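Local coordinates for protein carbohydrate oxidase (Microdochium nivale, PDB 3RJA) that oxidises the C1 hydroxyl of mono-, oligo- and polysaccharides to lactones, using FAD and reducing molecular oxygen to hydrogen peroxide, at residues Phe29-Pro34 against Val316-Ala321; Met424-Ala429 against Lys440-Glu445. All coordinates share one frame; numbering follows the deposited sequence.

Both contacts border the substrate and flavin pocket. Interaction 1 ties the loop before strand 39-42 to the start of strand 318-326 and is partly buried. Interaction 2 packs the loop after strand 422-423 on the last turn of helix 435-443, with all touching residues buried. The two strands are neighbours in the eight-stranded sheet; nearest atoms of the contacts are about 4 Å apart, centres about 20 Å. Asp430 joins them: its OD1 bonds Tyr320 OH, its N Tyr442 OH. Interaction 1 relies on five direct hydrogen bonds and an amide-ring stack. Interaction 2 has one direct backbone bond, a water bridge and mainly apolar packing. Phe29 and Tyr428 each touch both flavin and substrate analogue.

Interaction 1 (Phe29-Pro34 against Val316-Ala321); sequences FNIRLP and VENFYA. With ABL ((2R,3R,4R,5R)-4,5-dihydroxy-2-(hydroxymethyl)-6-oxopiperidin-3-yl beta-D-glucopyranoside), chain G; SO4 (sulfate ion), chain J.
Asn30 pairs with Glu317 in a single beta bridge, bonded through Phe29 O and Ile31 N, and an Asx turn at Asn30 then carries the loop past the beginning of strand 318-326. Phe29 O accepts a nearly straight bond from Glu317 N (2.9 Å). With CG anti to the backbone N (chi1 169°), the Phe29 ring runs alongside the Glu317 side chain, and its CZ lies 3.5 Å from Glu317 CD. The ring also touches the substrate analogue and the flavin. Glu317 OE1 is bound elsewhere, in a salt bridge to Arg391 and a hydrogen bond to Tyr389.

The Asn30 amide lies flat over one face of the Phe319 ring, the planes 6° apart. Its OD1 takes two protons from opposite faces of its plane: Arg32 N, which makes the Asx turn, and Phe319 N (3.2 Å). Its ND2 gives to Phe319 O and to Tyr72 O. These bonds fix the rotation of the amide.

Ile31 N returns a 3.0 Å bond to Glu317 O, completing the bridge. Ile31 CG2 packs on Val316 CG2 at 3.6 Å.

Arg32 bends at chi3 (71°), which turns NE toward the strand. Its NH2 holds a sulfate weakly, probably from the crystallisation liquor. Arg32 NE bonds Phe319 O in the guanidinium plane at 2.8 Å, reaching this oxygen from the face opposite Asn30 ND2.

Interaction 2 (Met424-Ala429 against Lys440-Glu445); sequences MYINYA and KVYYGE. With FAD (flavin-adenine dinucleotide), chain B.
Tyr442 OH hydrogen-bonds to both Gln467 OE1 and Asp430 N, and the same oxygen rests against Ala429, whose CA is 3.7 Å from it. The tyrosine ring thus lies along the 424-429 loop, anchored at its far end. Ile426 crosses it at about a right angle. Ile426 CB sits over the centre of one ring face in a CH-pi contact, 3.7 Å from the Tyr442 centroid. With CG1 anti to the backbone N (chi1 -163°), the Ile426 side chain continues across the same ring: CG1 comes within 3.5 Å of Tyr442 CE2. Its CD1 goes on to the hydroxyl of Tyr443.

Met424 joins the loop to the helix by its backbone. Met424 N donates to Val441 O (2.9 Å). Met424 O receives the CA-H of Tyr442 at 3.2 Å, an almost straight contact. The Met424 side chain runs alongside Val441 in the same direction, with SD against CG2. A water adds a second link between the backbones: it accepts from Ile426 N and bonds to Tyr442 O, probably as the donor.

Tyr425 and Asn427 direct their side chains to the other side of the loop, away from the helix. Tyr425 OH donates to FAD O2 at 2.6 Å, while Asn427 ND2 and Gly145 N donate to that hydroxyl. A donor at O2 would probably favour negative charge on the reduced flavin. Asn427 OD1 accepts from FAD O4' (2.8 Å), so the loop holds both the isoalloxazine and the ribityl chain. Helix packing behind and flavin in front place this loop as a part of the berberine-like C-terminal region that lines the FAD site.

Interaction 1 (Phe29-Pro34 against Val316-Ala321)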
# COMPACT_ATOMS: atom_id res chain seq x y z
N PHE A 29 8.79 -0.60 -11.17
CA PHE A 29 9.28 0.36 -10.17
C PHE A 29 10.55 -0.21 -9.48
O PHE A 29 11.51 0.53 -9.23
CB PHE A 29 8.19 0.71 -9.12
CG PHE A 29 8.72 1.47 -7.92
CD1 PHE A 29 9.14 2.82 -8.05
CD2 PHE A 29 8.82 0.86 -6.68
CE1 PHE A 29 9.64 3.52 -6.94
CE2 PHE A 29 9.34 1.56 -5.54
CZ PHE A 29 9.74 2.86 -5.66
N ASN A 30 10.51 -1.50 -9.14
CA ASN A 30 11.64 -2.21 -8.54
C ASN A 30 12.45 -2.90 -9.65
O ASN A 30 12.09 -4.00 -10.13
CB ASN A 30 11.17 -3.26 -7.51
CG ASN A 30 12.32 -3.73 -6.62
OD1 ASN A 30 13.48 -3.42 -6.91
ND2 ASN A 30 12.02 -4.45 -5.54
N ILE A 31 13.52 -2.24 -10.08
CA ILE A 31 14.33 -2.76 -11.19
C ILE A 31 15.16 -3.99 -10.81
O ILE A 31 15.75 -4.63 -11.68
CB ILE A 31 15.22 -1.70 -11.82
CG1 ILE A 31 16.23 -1.15 -10.78
CG2 ILE A 31 14.35 -0.64 -12.49
CD1 ILE A 31 17.42 -0.44 -11.40
N ARG A 32 15.16 -4.33 -9.52
CA ARG A 32 15.68 -5.61 -9.10
C ARG A 32 14.86 -6.72 -9.73
O ARG A 32 15.31 -7.87 -9.82
CB ARG A 32 15.59 -5.74 -7.57
CG ARG A 32 16.33 -6.95 -7.01
CD ARG A 32 16.32 -6.98 -5.49
NE ARG A 32 15.01 -7.29 -4.90
CZ ARG A 32 14.47 -8.51 -4.84
NH1 ARG A 32 13.29 -8.69 -4.25
NH2 ARG A 32 15.09 -9.55 -5.37
N LEU A 33 13.62 -6.40 -10.11
CA LEU A 33 12.66 -7.45 -10.47
C LEU A 33 11.95 -7.21 -11.82
O LEU A 33 10.72 -7.02 -11.83
CB LEU A 33 11.65 -7.66 -9.31
CG LEU A 33 12.17 -8.36 -8.05
CD1 LEU A 33 11.12 -8.40 -6.92
CD2 LEU A 33 12.66 -9.78 -8.32
N PRO A 34 12.70 -7.20 -12.96
CA PRO A 34 12.01 -7.08 -14.24
C PRO A 34 11.39 -8.39 -14.69
O PRO A 34 11.94 -9.47 -14.44
CB PRO A 34 13.13 -6.65 -15.21
CG PRO A 34 14.39 -7.26 -14.65
CD PRO A 34 14.17 -7.23 -13.12
N VAL A 316 12.61 4.95 -10.77
CA VAL A 316 12.66 3.57 -10.32
C VAL A 316 13.66 3.47 -9.20
O VAL A 316 14.49 4.37 -9.02
CB VAL A 316 13.07 2.59 -11.46
CG1 VAL A 316 12.02 2.61 -12.60
CG2 VAL A 316 14.48 2.93 -12.00
N GLU A 317 13.56 2.38 -8.44
CA GLU A 317 14.47 2.11 -7.35
C GLU A 317 14.88 0.65 -7.40
O GLU A 317 14.28 -0.15 -8.13
CB GLU A 317 13.82 2.45 -5.99
CG GLU A 317 13.35 3.91 -5.89
CD GLU A 317 12.74 4.29 -4.52
OE1 GLU A 317 12.89 3.55 -3.52
OE2 GLU A 317 12.08 5.32 -4.46
N ASN A 318 15.87 0.31 -6.58
CA ASN A 318 16.48 -1.01 -6.63
C ASN A 318 16.61 -1.56 -5.20
O ASN A 318 17.50 -1.15 -4.45
CB ASN A 318 17.85 -0.89 -7.31
CG ASN A 318 18.59 -2.21 -7.40
OD1 ASN A 318 17.98 -3.27 -7.48
ND2 ASN A 318 19.92 -2.14 -7.38
N PHE A 319 15.73 -2.49 -4.81
CA PHE A 319 15.56 -2.68 -3.38
C PHE A 319 14.89 -3.98 -2.97
O PHE A 319 14.39 -4.75 -3.81
CB PHE A 319 14.73 -1.49 -2.80
CG PHE A 319 13.26 -1.51 -3.24
CD1 PHE A 319 12.86 -0.94 -4.44
CD2 PHE A 319 12.29 -2.10 -2.43
CE1 PHE A 319 11.51 -0.96 -4.83
CE2 PHE A 319 10.94 -2.13 -2.81
CZ PHE A 319 10.55 -1.57 -3.99
N TYR A 320 14.90 -4.21 -1.66
CA TYR A 320 14.17 -5.27 -1.04
C TYR A 320 13.42 -4.66 0.15
O TYR A 320 13.89 -3.69 0.76
CB TYR A 320 15.10 -6.37 -0.54
CG TYR A 320 14.37 -7.54 0.10
CD1 TYR A 320 13.36 -8.23 -0.60
CD2 TYR A 320 14.69 -7.96 1.37
CE1 TYR A 320 12.70 -9.30 -0.03
CE2 TYR A 320 14.03 -9.03 1.95
CZ TYR A 320 13.04 -9.70 1.25
OH TYR A 320 12.39 -10.76 1.86
N ALA A 321 12.25 -5.22 0.46
CA ALA A 321 11.42 -4.69 1.52
C ALA A 321 10.67 -5.84 2.23
O ALA A 321 10.44 -6.92 1.64
CB ALA A 321 10.42 -3.66 0.95
C1A ABL G . 6.23 3.75 1.53
O1A ABL G . 5.23 3.02 1.75
C2A ABL G . 6.55 4.95 2.45
O2A ABL G . 5.30 5.49 2.91
C3A ABL G . 7.39 6.05 1.76
O3A ABL G . 7.88 6.92 2.81
C4A ABL G . 8.59 5.41 1.08
O1 ABL G . 9.44 6.40 0.46
C5A ABL G . 8.08 4.43 -0.04
N5 ABL G . 7.05 3.50 0.49
C6A ABL G . 9.21 3.54 -0.61
O6A ABL G . 8.97 3.10 -1.96
C1 ABL G . 10.65 6.85 1.15
C2 ABL G . 11.69 7.37 0.14
O2 ABL G . 12.00 6.32 -0.78
C3 ABL G . 12.94 7.86 0.90
O3 ABL G . 13.92 8.37 0.00
C4 ABL G . 12.50 8.91 1.96
O4 ABL G . 13.60 9.42 2.70
C5 ABL G . 11.48 8.28 2.92
O5 ABL G . 10.35 7.82 2.14
C6 ABL G . 11.03 9.25 4.03
O6 ABL G . 10.55 10.47 3.56
S SO4 J . 16.55 -12.02 -7.81
O1 SO4 J . 16.95 -10.61 -7.78
O2 SO4 J . 15.51 -12.21 -8.83
O3 SO4 J . 17.74 -12.83 -8.12
O4 SO4 J . 16.00 -12.43 -6.51

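Interaction 2 (Met424-Ala429 against Lys440-Glu445)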
# COMPACT_ATOMS: atom_id res chain seq x y z
N MET A 424 1.62 -9.87 7.91
CA MET A 424 2.41 -9.08 6.97
C MET A 424 1.45 -8.39 6.01
O MET A 424 0.38 -8.89 5.75
CB MET A 424 3.42 -9.97 6.21
CG MET A 424 4.53 -10.47 7.13
SD MET A 424 5.80 -11.42 6.30
CE MET A 424 7.13 -11.25 7.48
N TYR A 425 1.87 -7.25 5.48
CA TYR A 425 1.00 -6.38 4.65
C TYR A 425 1.39 -6.49 3.17
O TYR A 425 2.49 -6.07 2.79
CB TYR A 425 1.15 -4.96 5.18
CG TYR A 425 0.43 -3.80 4.50
CD1 TYR A 425 -0.95 -3.84 4.25
CD2 TYR A 425 1.11 -2.63 4.20
CE1 TYR A 425 -1.59 -2.73 3.66
CE2 TYR A 425 0.48 -1.53 3.64
CZ TYR A 425 -0.88 -1.58 3.38
OH TYR A 425 -1.52 -0.48 2.79
N ILE A 426 0.50 -7.06 2.34
CA ILE A 426 0.82 -7.29 0.92
C ILE A 426 1.00 -5.98 0.11
O ILE A 426 1.49 -6.02 -1.01
CB ILE A 426 -0.24 -8.22 0.25
CG1 ILE A 426 0.30 -8.81 -1.08
CG2 ILE A 426 -1.57 -7.46 0.10
CD1 ILE A 426 -0.68 -9.77 -1.78
N ASN A 427 0.59 -4.81 0.64
CA ASN A 427 1.02 -3.54 -0.06
C ASN A 427 2.53 -3.25 0.12
O ASN A 427 3.10 -2.43 -0.62
CB ASN A 427 0.17 -2.33 0.32
CG ASN A 427 -1.04 -2.15 -0.61
OD1 ASN A 427 -1.10 -2.73 -1.71
ND2 ASN A 427 -2.01 -1.36 -0.16
N TYR A 428 3.16 -3.96 1.05
CA TYR A 428 4.62 -4.02 1.09
C TYR A 428 5.05 -5.42 0.68
O TYR A 428 5.65 -6.17 1.48
CB TYR A 428 5.13 -3.65 2.48
CG TYR A 428 4.72 -2.28 2.98
CD1 TYR A 428 4.49 -1.23 2.08
CD2 TYR A 428 4.63 -2.01 4.37
CE1 TYR A 428 4.14 0.03 2.51
CE2 TYR A 428 4.26 -0.73 4.82
CZ TYR A 428 4.03 0.29 3.86
OH TYR A 428 3.69 1.57 4.22
N ALA A 429 4.69 -5.81 -0.55
CA ALA A 429 4.80 -7.20 -1.01
C ALA A 429 6.24 -7.75 -0.92
O ALA A 429 7.20 -7.13 -1.42
CB ALA A 429 4.28 -7.35 -2.43
N LYS A 440 -0.88 -16.94 4.08
CA LYS A 440 -1.20 -17.13 5.50
C LYS A 440 -0.89 -15.86 6.30
O LYS A 440 -1.67 -15.46 7.13
CB LYS A 440 -0.47 -18.34 6.09
CG LYS A 440 -1.09 -18.88 7.40
CD LYS A 440 -0.11 -19.82 8.14
CE LYS A 440 0.98 -19.01 8.85
NZ LYS A 440 2.37 -19.46 8.53
N VAL A 441 0.26 -15.23 6.06
CA VAL A 441 0.61 -14.04 6.86
C VAL A 441 -0.05 -12.78 6.33
O VAL A 441 -0.32 -11.85 7.11
CB VAL A 441 2.15 -13.86 7.05
CG1 VAL A 441 2.74 -15.03 7.83
CG2 VAL A 441 2.89 -13.68 5.68
N TYR A 442 -0.32 -12.72 5.01
CA TYR A 442 -0.94 -11.52 4.43
C TYR A 442 -2.43 -11.39 4.79
O TYR A 442 -2.97 -10.27 4.81
CB TYR A 442 -0.83 -11.48 2.89
CG TYR A 442 0.54 -11.20 2.25
CD1 TYR A 442 1.51 -10.42 2.86
CD2 TYR A 442 0.81 -11.72 0.98
CE1 TYR A 442 2.76 -10.18 2.21
CE2 TYR A 442 2.02 -11.53 0.36
CZ TYR A 442 2.98 -10.75 0.95
OH TYR A 442 4.12 -10.57 0.22
N TYR A 443 -3.11 -12.53 5.03
CA TYR A 443 -4.55 -12.50 5.16
C TYR A 443 -5.14 -13.04 6.48
O TYR A 443 -6.33 -12.95 6.66
CB TYR A 443 -5.21 -13.18 3.95
CG TYR A 443 -4.90 -12.49 2.64
CD1 TYR A 443 -5.28 -11.15 2.42
CD2 TYR A 443 -4.20 -13.16 1.63
CE1 TYR A 443 -4.96 -10.50 1.20
CE2 TYR A 443 -3.88 -12.51 0.43
CZ TYR A 443 -4.27 -11.20 0.23
OH TYR A 443 -3.98 -10.59 -0.97
N GLY A 444 -4.31 -13.57 7.38
CA GLY A 444 -4.72 -13.83 8.77
C GLY A 444 -6.03 -14.60 8.88
O GLY A 444 -6.20 -15.64 8.21
N GLU A 445 -6.96 -14.08 9.68
CA GLU A 445 -8.23 -14.79 9.96
C GLU A 445 -9.17 -14.82 8.74
O GLU A 445 -10.18 -15.53 8.76
CB GLU A 445 -8.93 -14.20 11.20
CG GLU A 445 -9.39 -12.73 11.07
CD GLU A 445 -10.17 -12.20 12.28
OE1 GLU A 445 -9.57 -11.54 13.17
OE2 GLU A 445 -11.39 -12.42 12.34
PA FAD B . 0.73 -2.47 -9.25
O1A FAD B . 0.29 -1.91 -10.57
O2A FAD B . 2.13 -3.03 -9.23
O5B FAD B . -0.29 -3.62 -8.79
C5B FAD B . -0.24 -4.12 -7.46
C4B FAD B . -1.14 -5.37 -7.38
O4B FAD B . -2.50 -5.00 -7.62
C3B FAD B . -0.79 -6.43 -8.42
O3B FAD B . -1.16 -7.71 -7.91
C2B FAD B . -1.74 -6.07 -9.55
O2B FAD B . -2.03 -7.09 -10.48
C1B FAD B . -2.98 -5.67 -8.76
N9A FAD B . -3.80 -4.75 -9.53
C8A FAD B . -3.40 -3.60 -10.22
N7A FAD B . -4.52 -3.07 -10.80
C5A FAD B . -5.58 -3.83 -10.47
C6A FAD B . -6.94 -3.72 -10.80
N6A FAD B . -7.39 -2.71 -11.56
N1A FAD B . -7.80 -4.67 -10.28
C2A FAD B . -7.33 -5.72 -9.50
N3A FAD B . -5.99 -5.85 -9.21
C4A FAD B . -5.14 -4.89 -9.68
N1 FAD B . 1.54 1.78 0.72
C2 FAD B . 0.74 2.31 1.75
O2 FAD B . -0.18 1.66 2.25
N3 FAD B . 0.99 3.62 2.13
C4 FAD B . 1.88 4.48 1.51
O4 FAD B . 1.96 5.68 1.85
C4X FAD B . 2.74 3.86 0.46
N5 FAD B . 3.64 4.59 -0.18
C5X FAD B . 4.38 4.08 -1.22
C6 FAD B . 5.26 4.90 -1.96
C7 FAD B . 5.90 4.44 -3.09
C7M FAD B . 6.88 5.34 -3.87
C8 FAD B . 5.56 3.16 -3.58
C8M FAD B . 6.22 2.61 -4.84
C9 FAD B . 4.75 2.31 -2.84
C9A FAD B . 4.12 2.76 -1.67
N10 FAD B . 3.17 1.97 -0.97
C10 FAD B . 2.53 2.47 0.16
C1' FAD B . 2.91 0.57 -1.42
C2' FAD B . 1.69 0.52 -2.32
O2' FAD B . 0.52 0.66 -1.53
C3' FAD B . 1.61 -0.82 -3.02
O3' FAD B . 2.83 -1.09 -3.69
C4' FAD B . 0.43 -0.83 -4.00
O4' FAD B . -0.00 -2.14 -4.18
C5' FAD B . 0.79 -0.17 -5.33
O5' FAD B . -0.33 -0.18 -6.18
P FAD B . -0.09 -0.05 -7.78
O1P FAD B . -1.41 0.02 -8.49
O2P FAD B . 0.82 1.14 -8.06
O3P FAD B . 0.72 -1.41 -8.03
O HOH W 1 -2.17 -7.79 3.85